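Local coordinates for protein aldehyde dehydrogenase (Burkholderia thailandensis, PDB 5J6B) that probably oxidises aldehydes to carboxylic acids with NADP as cofactor, as a four-chain enzyme of the aldehyde dehydrogenase family, at residues K11-Y16 against A25-E30; L91-C96 against K101-S106; S339-L344 against A367-T372; E375-D380 against V392-R397; D403-V408 against W431-V436. All coordinates share one frame; numbering follows the deposited sequence.

Contact 1 of 5, residues K11-Y16 against A25-E30; sequences KETYPY and ANAELE
T13 and A27 mark the nearest approach of the two backbones, their CA atoms 6.6 Å apart, and the chain directions here differ by 140°. No direct hydrogen bond joins the segments. A single water does it instead, giving one hydrogen to Y14 O and the other to N26 O at 2.7 Å. Side chains add little. T13 CG2 makes only a distant approach to A27 CB, and at the far end the phenol of Y16 lies against the methyl of A25, an apolar contact with Y16 CZ 3.6 Å from A25 CB. The methyl meets the CE2, CZ and OH side of the ring at an oblique slant. The turn leading into strand 29-32 is shaped from within: N26 OD1 accepts from E28 N at 3.0 Å, an Asx turn, and also takes a bond from L45 N. Y14 faces the other way, its OH receiving K11 N and its ring packing on I192 and L195 of helix 192-202. In the four-stranded sheet, strand 13-18 and strand 29-32 are not neighbours: strand 39-43 runs between them, and strand 21-23 flanks 13-18 on its other side.

Contact 2 of 5, residues L91-C96 against K101-S106; sequences LAQALC and KPINDS
K101 O is approached from both segments: S106 OG donates to it at 3.0 Å, and the CA-H of C96 points at it from across the contact, with C96 CA 3.3 Å from the oxygen. The serine bond reaches the carbonyl from above its plane, 62° out of it, and ties the first turn of the second helix back to the residue before its N-cap, P102. The backbone link from K101 N to C96 O is weak and bent (122°). Around this polar seam the packing is close: S106 CB rests 3.4 Å from A92 O, while L95 lays CG against S106 OG and CD2 against S106 O. I103 extends CG1 opposite its backbone N (chi1 -180°), which carries CD1 to C96 CB at 4.0 Å and to the methyl of A92. The extended K101 chain passes L95 CG with its CD, and its NZ ends in a salt bridge to E109 and hydrogen bonds to Y287 and Q288. This is a helix-to-helix connection: residues 100-102 link helix 88-99 to helix 103-123, and the later turns of the one pack on the first turn of the other, with L95 also touching P164 and L165 of helix 164-178.

Contact 3 of 5, residues S339-L344 against A367-T372; sequences SEARRL and AMFEAT
L344 meets F369 from CB onward. Its CB is 3.9 Å from F369 CE1, and CG comes a little nearer the same ring atom, at 3.8 Å. From there CD2 swings over the ring, 4.2 Å from the centroid and 25° off the normal, a CH-pi contact displaced toward the CE1-CZ rim. CG stands opposite the leucine's backbone N (chi1 -177°), and the two side chains cross at about a right angle, the branched end lying across the flat of the phenyl. One helical turn earlier, A341 completes the grip: its carbonyl O lies at the ring edge, in plane, 3.8 Å from F369 CE1, and its CB touches CD1. The same methyl reaches A367 CA at 4.0 Å, where the two backbones are nearest. With no hydrogen bond across the segments, the ring is held by a face contact and an edge contact together. Polar groups bond within their own segment and beyond it: R343 grips E340 OE1 side-on with NE and NH1, both from one face of the carboxylate, and its NH2 reaches A388 O; T372 OG1 bonds E370 O and G362 N. Helix 338-353 thus packs by one side on strand 368-375 of the eight-stranded sheet. M348, a turn further along the helix, also touches F369, and V392 of the adjoining strand 392-398 packs against both L344 and F369.

Contact 4 of 5, residues E375-D380 against V392-R397; sequences EGVGRD and VALLER
E375 and L395 lie side by side and point the same way, while V377 and L394 cross at about a right angle; these two pairings give the contact its shape. In the first, the glutamate chain runs extended alongside the leucine and its carboxylate oxygen OE2 passes 4.0 Å from L395 CD2. With CG opposite the backbone N in L395 (chi1 176°) and opposite the carbonyl carbon in E375, both chains run the same way off the sheet. In the second pair the two branches match: V377 CG1 sits 4.0 Å from L394 CD1, and V377 CG2 is equally far from L394 CD2, so each methyl of one meets a methyl of the other. Between the pairs the backbones have parted. E375 and L395 have the nearest CA atoms, 5.2 Å apart, with no direct hydrogen bond between the segments, and two waters bridge the departing loop to strand 392-398. One accepts from G376 N and donates to L395 O at 2.6 Å; the other accepts from V377 N and donates to the same oxygen at 3.1 Å. The carboxylate of E375 finds its own partners in helix 303-319, a salt bridge to R310 and a hydrogen bond to Y306. Chemically the junction is mixed: V377 and L394 pack methyl to methyl, both also touching L383 and Y384, water replaces direct backbone bonds, and the E375 carboxylate is probably stabilised as an anion by R310.

Contact 5 of 5, residues D403-V408 against W431-V436; sequences DALARV and WDELEV
L434 CD2 is the hub: it touches L405 CD2 and V408 CG1, each at 3.6 Å, and both of those side chains cross L434 at about a right angle. L405 and V408 are three residues apart on the same side of helix 401-409, and the methyl presses against both. L405 splits its branch between two partners, since its other methyl, CD1, lies 3.8 Å from E433 OE2, against the end of an extended glutamate chain that crosses it at about a right angle. L434 CG is opposite its own carbonyl carbon (chi1 -66°), a setting that carries CD2 toward the helix although the CB bond itself does not aim there. Behind this first layer, L434 is the first residue past helix 424-433, and E435 forms the centre of an inverse gamma turn that leads the chain on. I265 of strand 263-266 packs on both L405 and V408. On the far side of the helix R407 grips D403 OD2 with NH2 at 2.9 Å and NE at 3.0 Å. NH2 meets the syn lone pair, whereas NE comes from above the carboxylate plane; R407 NH1 makes a salt bridge to E396 OE2 of strand 392-398. Beyond 431-436, D432 forms salt bridges with K148 and R66 of a second subunit and with R484 of a third. The side chains of the two segments thus meet by apolar packing, while hydrogen bonds joining helix 401-409 to the end of helix 424-433 come from N409 next door, whose ND2 bonds E433 O and whose OD1 receives E435 N.

How the contacts relate
Along the chain the five contacts follow one another without interleaving. Contacts 1 and 2 belong to the part nearer the N-terminus: their centres are 21 Å apart, and the side chain of K101 in contact 2 is about 9 Å from the bound NADPH. Contacts 3, 4 and 5 knit the eight-stranded sheet to its flanking helices. Contacts 3 and 4, centres 17 Å apart, share neighbouring strands 368-375 and 392-398, linked by a probable T372 O to A393 N hydrogen bond. Contact 4 passes to contact 5 where strand 392-398 leads into helix 401-409. Contacts 1 and 5 lie on opposite sides of the chain's centre, their centres 47 Å apart; contact 5 brings its sheet up to other subunits of the four-chain assembly.

Contact 1 of 5, residues K11-Y16 against A25-E30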
# COMPACT_ATOMS: atom_id res chain seq x y z
N LYS A 11 43.54 -11.67 -12.35
CA LYS A 11 43.82 -12.92 -13.04
C LYS A 11 44.32 -12.65 -14.47
O LYS A 11 44.05 -11.60 -15.06
CB LYS A 11 42.57 -13.79 -13.06
N GLU A 12 45.10 -13.59 -15.01
CA GLU A 12 45.63 -13.40 -16.36
C GLU A 12 44.52 -13.49 -17.41
O GLU A 12 44.57 -12.80 -18.43
CB GLU A 12 46.75 -14.40 -16.66
CG GLU A 12 48.15 -13.79 -16.61
CD GLU A 12 49.25 -14.76 -17.05
OE1 GLU A 12 49.00 -15.98 -17.08
OE2 GLU A 12 50.37 -14.29 -17.36
N THR A 13 43.52 -14.34 -17.18
CA THR A 13 42.35 -14.44 -18.04
C THR A 13 41.11 -14.65 -17.18
O THR A 13 41.18 -15.24 -16.10
CB THR A 13 42.45 -15.60 -19.05
OG1 THR A 13 42.38 -16.85 -18.35
CG2 THR A 13 43.76 -15.55 -19.85
N TYR A 14 39.98 -14.18 -17.69
CA TYR A 14 38.69 -14.39 -17.06
C TYR A 14 37.76 -15.17 -17.98
O TYR A 14 37.78 -14.94 -19.20
CB TYR A 14 38.03 -13.05 -16.67
CG TYR A 14 38.70 -12.40 -15.48
CD1 TYR A 14 38.19 -12.57 -14.20
CD2 TYR A 14 39.84 -11.63 -15.64
CE1 TYR A 14 38.81 -11.99 -13.10
CE2 TYR A 14 40.47 -11.04 -14.56
CZ TYR A 14 39.95 -11.23 -13.28
OH TYR A 14 40.58 -10.64 -12.20
N PRO A 15 36.96 -16.07 -17.45
CA PRO A 15 35.97 -16.78 -18.27
C PRO A 15 34.72 -15.92 -18.45
O PRO A 15 34.56 -14.88 -17.81
CB PRO A 15 35.67 -18.03 -17.45
CG PRO A 15 35.74 -17.49 -16.00
CD PRO A 15 36.83 -16.42 -16.01
N TYR A 16 33.83 -16.38 -19.32
CA TYR A 16 32.47 -15.89 -19.24
C TYR A 16 31.59 -16.94 -18.57
O TYR A 16 32.02 -18.07 -18.30
CB TYR A 16 31.92 -15.46 -20.61
CG TYR A 16 31.80 -16.47 -21.73
CD1 TYR A 16 31.10 -17.67 -21.58
CD2 TYR A 16 32.31 -16.17 -23.00
CE1 TYR A 16 30.95 -18.56 -22.64
CE2 TYR A 16 32.16 -17.06 -24.07
CZ TYR A 16 31.49 -18.25 -23.88
OH TYR A 16 31.35 -19.13 -24.94
N ALA A 25 36.30 -19.83 -22.93
CA ALA A 25 36.09 -20.09 -24.35
C ALA A 25 37.26 -19.58 -25.19
O ALA A 25 37.61 -20.18 -26.21
CB ALA A 25 34.78 -19.45 -24.82
N ASN A 26 37.85 -18.47 -24.79
CA ASN A 26 38.90 -17.80 -25.55
C ASN A 26 39.40 -16.67 -24.66
O ASN A 26 38.94 -16.50 -23.53
CB ASN A 26 38.39 -17.29 -26.90
CG ASN A 26 37.26 -16.27 -26.75
OD1 ASN A 26 37.48 -15.14 -26.32
ND2 ASN A 26 36.05 -16.66 -27.14
N ALA A 27 40.35 -15.89 -25.18
CA ALA A 27 40.90 -14.74 -24.47
C ALA A 27 40.94 -13.53 -25.39
O ALA A 27 41.91 -12.77 -25.40
CB ALA A 27 42.29 -15.06 -23.92
N GLU A 28 39.88 -13.34 -26.17
CA GLU A 28 39.93 -12.39 -27.27
C GLU A 28 39.72 -10.95 -26.82
O GLU A 28 40.18 -10.03 -27.50
CB GLU A 28 38.91 -12.77 -28.35
CG GLU A 28 39.15 -14.16 -28.94
CD GLU A 28 38.01 -14.64 -29.82
OE1 GLU A 28 37.07 -13.86 -30.06
OE2 GLU A 28 38.06 -15.81 -30.26
N LEU A 29 39.03 -10.73 -25.69
CA LEU A 29 38.70 -9.38 -25.24
C LEU A 29 39.80 -8.86 -24.33
O LEU A 29 39.91 -9.28 -23.17
CB LEU A 29 37.35 -9.36 -24.53
CG LEU A 29 36.95 -7.97 -24.00
CD1 LEU A 29 37.06 -6.93 -25.11
CD2 LEU A 29 35.54 -7.99 -23.39
N GLU A 30 40.60 -7.93 -24.84
CA GLU A 30 41.61 -7.27 -24.03
C GLU A 30 40.97 -6.14 -23.22
O GLU A 30 40.18 -5.36 -23.75
CB GLU A 30 42.73 -6.74 -24.92
CG GLU A 30 43.45 -7.81 -25.74
CD GLU A 30 44.57 -7.24 -26.58
OE1 GLU A 30 44.40 -6.14 -27.15
OE2 GLU A 30 45.64 -7.89 -26.65
O HOH W 1 39.08 -16.69 -20.88

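Contact 2 of 5, residues L91-C96 against K101-S106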
# COMPACT_ATOMS: atom_id res chain seq x y z
N LEU A 91 37.48 -6.25 -5.66
CA LEU A 91 36.53 -5.59 -6.54
C LEU A 91 36.88 -4.12 -6.75
O LEU A 91 36.82 -3.61 -7.88
CB LEU A 91 35.12 -5.72 -5.97
CG LEU A 91 34.44 -7.08 -6.18
CD1 LEU A 91 33.30 -7.30 -5.17
CD2 LEU A 91 33.92 -7.16 -7.62
N ALA A 92 37.26 -3.42 -5.68
CA ALA A 92 37.61 -2.01 -5.80
C ALA A 92 38.83 -1.81 -6.68
O ALA A 92 38.86 -0.90 -7.52
CB ALA A 92 37.85 -1.42 -4.40
N GLN A 93 39.85 -2.66 -6.53
CA GLN A 93 41.07 -2.48 -7.32
C GLN A 93 40.84 -2.84 -8.79
O GLN A 93 41.38 -2.18 -9.68
CB GLN A 93 42.20 -3.31 -6.71
CG GLN A 93 42.51 -2.85 -5.28
CD GLN A 93 43.57 -3.70 -4.58
OE1 GLN A 93 44.41 -4.33 -5.23
NE2 GLN A 93 43.53 -3.71 -3.25
N ALA A 94 40.03 -3.86 -9.05
CA ALA A 94 39.71 -4.19 -10.44
C ALA A 94 38.93 -3.06 -11.08
O ALA A 94 39.15 -2.72 -12.25
CB ALA A 94 38.92 -5.50 -10.51
N LEU A 95 38.02 -2.46 -10.32
CA LEU A 95 37.26 -1.32 -10.80
C LEU A 95 38.18 -0.14 -11.09
O LEU A 95 38.07 0.51 -12.14
CB LEU A 95 36.20 -0.97 -9.76
CG LEU A 95 35.28 0.22 -9.96
CD1 LEU A 95 34.65 0.12 -11.34
CD2 LEU A 95 34.22 0.18 -8.87
N CYS A 96 39.11 0.13 -10.18
CA CYS A 96 40.07 1.21 -10.36
C CYS A 96 40.81 1.08 -11.69
O CYS A 96 40.92 2.04 -12.47
CB CYS A 96 41.04 1.22 -9.17
SG CYS A 96 42.22 2.56 -9.16
N LYS A 101 38.84 4.54 -12.39
CA LYS A 101 38.07 5.22 -11.35
C LYS A 101 38.93 5.41 -10.10
O LYS A 101 39.49 4.42 -9.61
CB LYS A 101 36.82 4.42 -11.01
CG LYS A 101 35.90 5.03 -9.95
CD LYS A 101 34.54 4.33 -9.98
CE LYS A 101 33.51 5.00 -9.06
NZ LYS A 101 32.12 4.62 -9.45
N PRO A 102 39.05 6.63 -9.58
CA PRO A 102 39.84 6.85 -8.37
C PRO A 102 39.46 5.86 -7.28
O PRO A 102 38.28 5.54 -7.07
CB PRO A 102 39.52 8.29 -7.98
CG PRO A 102 39.23 8.95 -9.32
CD PRO A 102 38.50 7.89 -10.12
N ILE A 103 40.48 5.35 -6.60
CA ILE A 103 40.32 4.15 -5.79
C ILE A 103 39.34 4.38 -4.64
O ILE A 103 38.56 3.49 -4.28
CB ILE A 103 41.70 3.66 -5.29
CG1 ILE A 103 41.57 2.39 -4.44
CG2 ILE A 103 42.46 4.78 -4.55
CD1 ILE A 103 41.00 1.21 -5.20
N ASN A 104 39.34 5.59 -4.06
CA ASN A 104 38.38 5.87 -2.99
C ASN A 104 36.95 5.85 -3.51
O ASN A 104 36.04 5.37 -2.82
CB ASN A 104 38.68 7.22 -2.32
CG ASN A 104 40.01 7.23 -1.58
OD1 ASN A 104 40.46 6.19 -1.09
ND2 ASN A 104 40.64 8.40 -1.51
N ASP A 105 36.73 6.34 -4.72
CA ASP A 105 35.40 6.25 -5.32
C ASP A 105 35.09 4.85 -5.84
O ASP A 105 33.92 4.47 -5.92
CB ASP A 105 35.28 7.29 -6.42
CG ASP A 105 35.48 8.69 -5.89
OD1 ASP A 105 34.79 9.05 -4.92
OD2 ASP A 105 36.35 9.41 -6.41
N SER A 106 36.12 4.06 -6.18
CA SER A 106 35.89 2.66 -6.51
C SER A 106 35.42 1.89 -5.29
O SER A 106 34.48 1.09 -5.38
CB SER A 106 37.17 2.04 -7.09
OG SER A 106 37.48 2.63 -8.35

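Contact 3 of 5, residues S339-L344 against A367-T372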
# COMPACT_ATOMS: atom_id res chain seq x y z
N SER A 339 39.73 9.85 -27.09
CA SER A 339 38.76 10.39 -28.03
C SER A 339 37.61 11.07 -27.30
O SER A 339 37.09 12.10 -27.76
CB SER A 339 38.24 9.29 -28.95
OG SER A 339 37.55 8.29 -28.22
N GLU A 340 37.21 10.54 -26.14
CA GLU A 340 36.14 11.17 -25.37
C GLU A 340 36.58 12.51 -24.79
O GLU A 340 35.82 13.49 -24.80
CB GLU A 340 35.66 10.23 -24.27
CG GLU A 340 34.68 9.18 -24.78
CD GLU A 340 33.46 9.81 -25.42
OE1 GLU A 340 32.59 10.30 -24.68
OE2 GLU A 340 33.39 9.85 -26.67
N ALA A 341 37.81 12.57 -24.26
CA ALA A 341 38.38 13.85 -23.84
C ALA A 341 38.44 14.83 -25.01
O ALA A 341 38.14 16.02 -24.85
CB ALA A 341 39.77 13.64 -23.24
N ARG A 342 38.83 14.34 -26.20
CA ARG A 342 38.86 15.22 -27.38
C ARG A 342 37.47 15.72 -27.75
O ARG A 342 37.29 16.89 -28.10
CB ARG A 342 39.48 14.50 -28.58
CG ARG A 342 41.01 14.49 -28.57
CD ARG A 342 41.57 14.24 -29.97
NE ARG A 342 41.06 13.00 -30.55
CZ ARG A 342 41.58 11.80 -30.32
NH1 ARG A 342 42.61 11.67 -29.50
NH2 ARG A 342 41.06 10.72 -30.89
N ARG A 343 36.46 14.84 -27.68
CA ARG A 343 35.08 15.28 -27.91
C ARG A 343 34.73 16.45 -27.00
O ARG A 343 34.26 17.50 -27.47
CB ARG A 343 34.09 14.13 -27.67
CG ARG A 343 32.65 14.64 -27.42
CD ARG A 343 31.68 13.54 -27.02
NE ARG A 343 32.05 12.91 -25.75
CZ ARG A 343 31.85 13.46 -24.55
NH1 ARG A 343 32.24 12.81 -23.45
NH2 ARG A 343 31.28 14.66 -24.45
N LEU A 344 34.94 16.28 -25.70
CA LEU A 344 34.56 17.31 -24.74
C LEU A 344 35.39 18.57 -24.91
O LEU A 344 34.87 19.68 -24.83
CB LEU A 344 34.68 16.76 -23.31
CG LEU A 344 34.22 17.73 -22.21
CD1 LEU A 344 32.79 18.17 -22.45
CD2 LEU A 344 34.36 17.08 -20.83
N ALA A 367 43.94 11.69 -22.10
CA ALA A 367 42.66 11.45 -21.44
C ALA A 367 42.54 12.17 -20.10
O ALA A 367 41.49 12.07 -19.44
CB ALA A 367 42.48 9.94 -21.24
N MET A 368 43.59 12.88 -19.68
CA MET A 368 43.62 13.59 -18.39
C MET A 368 43.04 14.98 -18.60
O MET A 368 43.72 15.89 -19.09
CB MET A 368 45.04 13.65 -17.83
CG MET A 368 45.72 12.30 -17.62
SD MET A 368 44.77 11.14 -16.59
CE MET A 368 44.46 12.13 -15.13
N PHE A 369 41.77 15.14 -18.22
CA PHE A 369 41.01 16.38 -18.35
C PHE A 369 40.88 16.98 -16.95
O PHE A 369 40.30 16.35 -16.05
CB PHE A 369 39.63 16.09 -18.96
CG PHE A 369 38.99 17.27 -19.69
CD1 PHE A 369 38.55 17.12 -21.00
CD2 PHE A 369 38.78 18.49 -19.05
CE1 PHE A 369 37.95 18.18 -21.69
CE2 PHE A 369 38.18 19.55 -19.73
CZ PHE A 369 37.76 19.39 -21.05
N GLU A 370 41.46 18.17 -16.75
CA GLU A 370 41.34 18.90 -15.49
C GLU A 370 39.88 19.15 -15.14
O GLU A 370 39.04 19.39 -16.01
CB GLU A 370 42.02 20.26 -15.59
CG GLU A 370 43.44 20.32 -15.10
CD GLU A 370 43.94 21.76 -15.02
OE1 GLU A 370 43.61 22.57 -15.92
OE2 GLU A 370 44.64 22.08 -14.05
N ALA A 371 39.58 19.13 -13.84
CA ALA A 371 38.30 19.68 -13.39
C ALA A 371 38.22 21.14 -13.83
O ALA A 371 39.11 21.93 -13.52
CB ALA A 371 38.17 19.57 -11.87
N THR A 372 37.17 21.49 -14.58
CA THR A 372 37.12 22.75 -15.29
C THR A 372 35.80 23.44 -15.01
O THR A 372 34.76 22.78 -14.92
CB THR A 372 37.31 22.53 -16.79
OG1 THR A 372 38.57 21.88 -17.02
CG2 THR A 372 37.27 23.84 -17.54

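Contact 4 of 5, residues E375-D380 against V392-R397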
# COMPACT_ATOMS: atom_id res chain seq x y z
N GLU A 375 32.29 30.14 -17.33
CA GLU A 375 31.23 31.13 -17.28
C GLU A 375 30.88 31.55 -18.70
O GLU A 375 31.70 31.42 -19.62
CB GLU A 375 31.63 32.36 -16.47
CG GLU A 375 31.42 32.26 -14.97
CD GLU A 375 31.76 33.58 -14.27
OE1 GLU A 375 32.75 34.22 -14.69
OE2 GLU A 375 31.03 33.98 -13.34
N GLY A 376 29.66 32.06 -18.86
CA GLY A 376 29.27 32.65 -20.13
C GLY A 376 29.06 31.69 -21.27
O GLY A 376 29.14 32.11 -22.43
N VAL A 377 28.79 30.42 -21.00
CA VAL A 377 28.49 29.47 -22.08
C VAL A 377 27.07 29.72 -22.57
O VAL A 377 26.12 29.70 -21.78
CB VAL A 377 28.66 28.02 -21.60
CG1 VAL A 377 28.11 27.06 -22.64
CG2 VAL A 377 30.14 27.71 -21.32
N GLY A 378 26.93 29.95 -23.87
CA GLY A 378 25.60 30.19 -24.43
C GLY A 378 24.71 28.96 -24.36
O GLY A 378 25.17 27.82 -24.45
N ARG A 379 23.40 29.21 -24.20
CA ARG A 379 22.48 28.09 -24.01
C ARG A 379 22.30 27.25 -25.27
O ARG A 379 21.76 26.14 -25.18
CB ARG A 379 21.12 28.58 -23.51
CG ARG A 379 20.45 29.61 -24.43
CD ARG A 379 19.00 29.82 -24.05
NE ARG A 379 18.20 28.63 -24.30
CZ ARG A 379 17.55 28.38 -25.44
NH1 ARG A 379 17.59 29.26 -26.43
NH2 ARG A 379 16.85 27.26 -25.57
N ASP A 380 22.73 27.74 -26.44
CA ASP A 380 22.67 26.96 -27.67
C ASP A 380 23.93 26.12 -27.92
O ASP A 380 23.95 25.35 -28.88
CB ASP A 380 22.44 27.89 -28.87
CG ASP A 380 23.53 28.93 -29.03
OD1 ASP A 380 24.20 29.28 -28.03
OD2 ASP A 380 23.71 29.42 -30.16
N VAL A 392 33.64 18.90 -16.48
CA VAL A 392 33.35 20.27 -16.87
C VAL A 392 32.02 20.66 -16.24
O VAL A 392 31.07 19.88 -16.25
CB VAL A 392 33.31 20.43 -18.40
CG1 VAL A 392 32.74 21.79 -18.80
CG2 VAL A 392 34.71 20.25 -19.00
N ALA A 393 31.97 21.86 -15.65
CA ALA A 393 30.72 22.43 -15.16
C ALA A 393 30.61 23.87 -15.64
O ALA A 393 31.62 24.55 -15.87
CB ALA A 393 30.59 22.37 -13.63
N LEU A 394 29.37 24.33 -15.81
CA LEU A 394 29.06 25.64 -16.36
C LEU A 394 28.29 26.44 -15.32
O LEU A 394 27.30 25.95 -14.76
CB LEU A 394 28.23 25.53 -17.64
CG LEU A 394 28.58 24.37 -18.57
CD1 LEU A 394 27.64 24.35 -19.76
CD2 LEU A 394 30.03 24.47 -19.01
N LEU A 395 28.74 27.66 -15.06
CA LEU A 395 28.13 28.53 -14.05
C LEU A 395 27.33 29.63 -14.73
O LEU A 395 27.85 30.34 -15.59
CB LEU A 395 29.21 29.12 -13.14
CG LEU A 395 28.77 30.13 -12.06
CD1 LEU A 395 27.78 29.54 -11.07
CD2 LEU A 395 29.99 30.67 -11.33
N GLU A 396 26.05 29.75 -14.38
CA GLU A 396 25.24 30.85 -14.88
C GLU A 396 24.48 31.47 -13.71
O GLU A 396 24.38 30.89 -12.62
CB GLU A 396 24.27 30.39 -15.98
CG GLU A 396 23.23 29.36 -15.52
CD GLU A 396 22.38 28.81 -16.67
OE1 GLU A 396 22.43 27.59 -16.94
OE2 GLU A 396 21.68 29.62 -17.32
N ARG A 397 23.94 32.66 -13.96
CA ARG A 397 23.43 33.55 -12.94
C ARG A 397 21.95 33.82 -13.18
O ARG A 397 21.53 34.01 -14.33
CB ARG A 397 24.21 34.87 -12.98
CG ARG A 397 23.87 35.93 -11.96
CD ARG A 397 24.75 37.15 -12.23
NE ARG A 397 24.42 38.27 -11.36
CZ ARG A 397 25.26 38.85 -10.52
NH1 ARG A 397 26.53 38.43 -10.42
NH2 ARG A 397 24.84 39.87 -9.78
O HOH W 2 27.59 32.57 -16.99
O HOH W 3 28.65 29.06 -18.33

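Contact 5 of 5, residues D403-V408 against W431-V436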
# COMPACT_ATOMS: atom_id res chain seq x y z
N ASP A 403 12.57 31.78 -13.68
CA ASP A 403 13.58 31.73 -14.73
C ASP A 403 14.60 30.62 -14.46
O ASP A 403 15.02 29.92 -15.38
CB ASP A 403 14.26 33.10 -14.85
CG ASP A 403 15.41 33.10 -15.84
OD1 ASP A 403 15.28 32.49 -16.92
OD2 ASP A 403 16.44 33.73 -15.54
N ALA A 404 14.98 30.43 -13.19
CA ALA A 404 15.86 29.33 -12.81
C ALA A 404 15.26 27.98 -13.18
O ALA A 404 15.95 27.11 -13.74
CB ALA A 404 16.16 29.38 -11.32
N LEU A 405 13.98 27.77 -12.85
CA LEU A 405 13.30 26.52 -13.17
C LEU A 405 13.25 26.28 -14.68
O LEU A 405 13.48 25.16 -15.15
CB LEU A 405 11.88 26.53 -12.59
CG LEU A 405 11.78 26.58 -11.06
CD1 LEU A 405 10.31 26.66 -10.62
CD2 LEU A 405 12.50 25.38 -10.40
N ALA A 406 12.91 27.33 -15.44
CA ALA A 406 12.89 27.24 -16.90
C ALA A 406 14.27 26.88 -17.46
O ALA A 406 14.37 26.12 -18.43
CB ALA A 406 12.40 28.55 -17.51
N ARG A 407 15.34 27.41 -16.85
CA ARG A 407 16.68 27.07 -17.32
C ARG A 407 17.00 25.60 -17.09
O ARG A 407 17.59 24.95 -17.96
CB ARG A 407 17.73 27.96 -16.65
CG ARG A 407 17.66 29.43 -17.05
CD ARG A 407 18.75 30.20 -16.36
NE ARG A 407 18.52 31.64 -16.30
CZ ARG A 407 19.50 32.54 -16.29
NH1 ARG A 407 20.76 32.14 -16.34
NH2 ARG A 407 19.22 33.84 -16.23
N VAL A 408 16.64 25.06 -15.91
CA VAL A 408 16.82 23.62 -15.65
C VAL A 408 16.11 22.80 -16.72
O VAL A 408 16.66 21.82 -17.25
CB VAL A 408 16.31 23.25 -14.25
CG1 VAL A 408 16.33 21.71 -14.07
CG2 VAL A 408 17.12 23.95 -13.15
N TRP A 431 9.64 20.88 -7.04
CA TRP A 431 9.10 19.53 -7.14
C TRP A 431 8.04 19.45 -8.22
O TRP A 431 8.04 18.50 -9.03
CB TRP A 431 8.56 19.09 -5.76
CG TRP A 431 8.10 17.64 -5.66
CD1 TRP A 431 8.44 16.60 -6.50
CD2 TRP A 431 7.24 17.09 -4.66
NE1 TRP A 431 7.83 15.44 -6.07
CE2 TRP A 431 7.09 15.71 -4.95
CE3 TRP A 431 6.57 17.62 -3.55
CZ2 TRP A 431 6.30 14.87 -4.17
CZ3 TRP A 431 5.78 16.77 -2.76
CH2 TRP A 431 5.66 15.41 -3.08
N ASP A 432 7.18 20.47 -8.31
CA ASP A 432 6.05 20.51 -9.23
C ASP A 432 6.46 20.77 -10.67
O ASP A 432 5.84 20.26 -11.61
CB ASP A 432 5.07 21.60 -8.79
CG ASP A 432 3.86 21.04 -8.09
OD1 ASP A 432 3.30 20.05 -8.59
OD2 ASP A 432 3.48 21.60 -7.04
N GLU A 433 7.48 21.59 -10.89
CA GLU A 433 7.71 22.15 -12.21
C GLU A 433 8.95 21.62 -12.92
O GLU A 433 9.06 21.80 -14.13
CB GLU A 433 7.78 23.68 -12.11
CG GLU A 433 6.39 24.28 -11.89
CD GLU A 433 6.42 25.68 -11.32
OE1 GLU A 433 6.02 25.87 -10.14
OE2 GLU A 433 6.84 26.60 -12.05
N LEU A 434 9.87 20.97 -12.21
CA LEU A 434 11.04 20.43 -12.88
C LEU A 434 10.67 19.09 -13.53
O LEU A 434 10.22 18.16 -12.85
CB LEU A 434 12.20 20.29 -11.89
CG LEU A 434 12.66 21.66 -11.39
CD1 LEU A 434 13.74 21.52 -10.36
CD2 LEU A 434 13.13 22.56 -12.56
N GLU A 435 10.82 19.01 -14.85
CA GLU A 435 10.46 17.79 -15.58
C GLU A 435 11.66 16.86 -15.55
O GLU A 435 12.46 16.75 -16.49
CB GLU A 435 10.00 18.09 -17.01
CG GLU A 435 9.31 16.88 -17.67
CD GLU A 435 8.69 17.19 -19.04
OE1 GLU A 435 8.71 18.37 -19.44
OE2 GLU A 435 8.19 16.25 -19.70
N VAL A 436 11.80 16.18 -14.41
CA VAL A 436 12.89 15.25 -14.17
C VAL A 436 12.29 14.05 -13.45
O VAL A 436 11.16 14.11 -12.94
CB VAL A 436 14.01 15.88 -13.32
CG1 VAL A 436 14.71 17.00 -14.09
CG2 VAL A 436 13.45 16.41 -12.01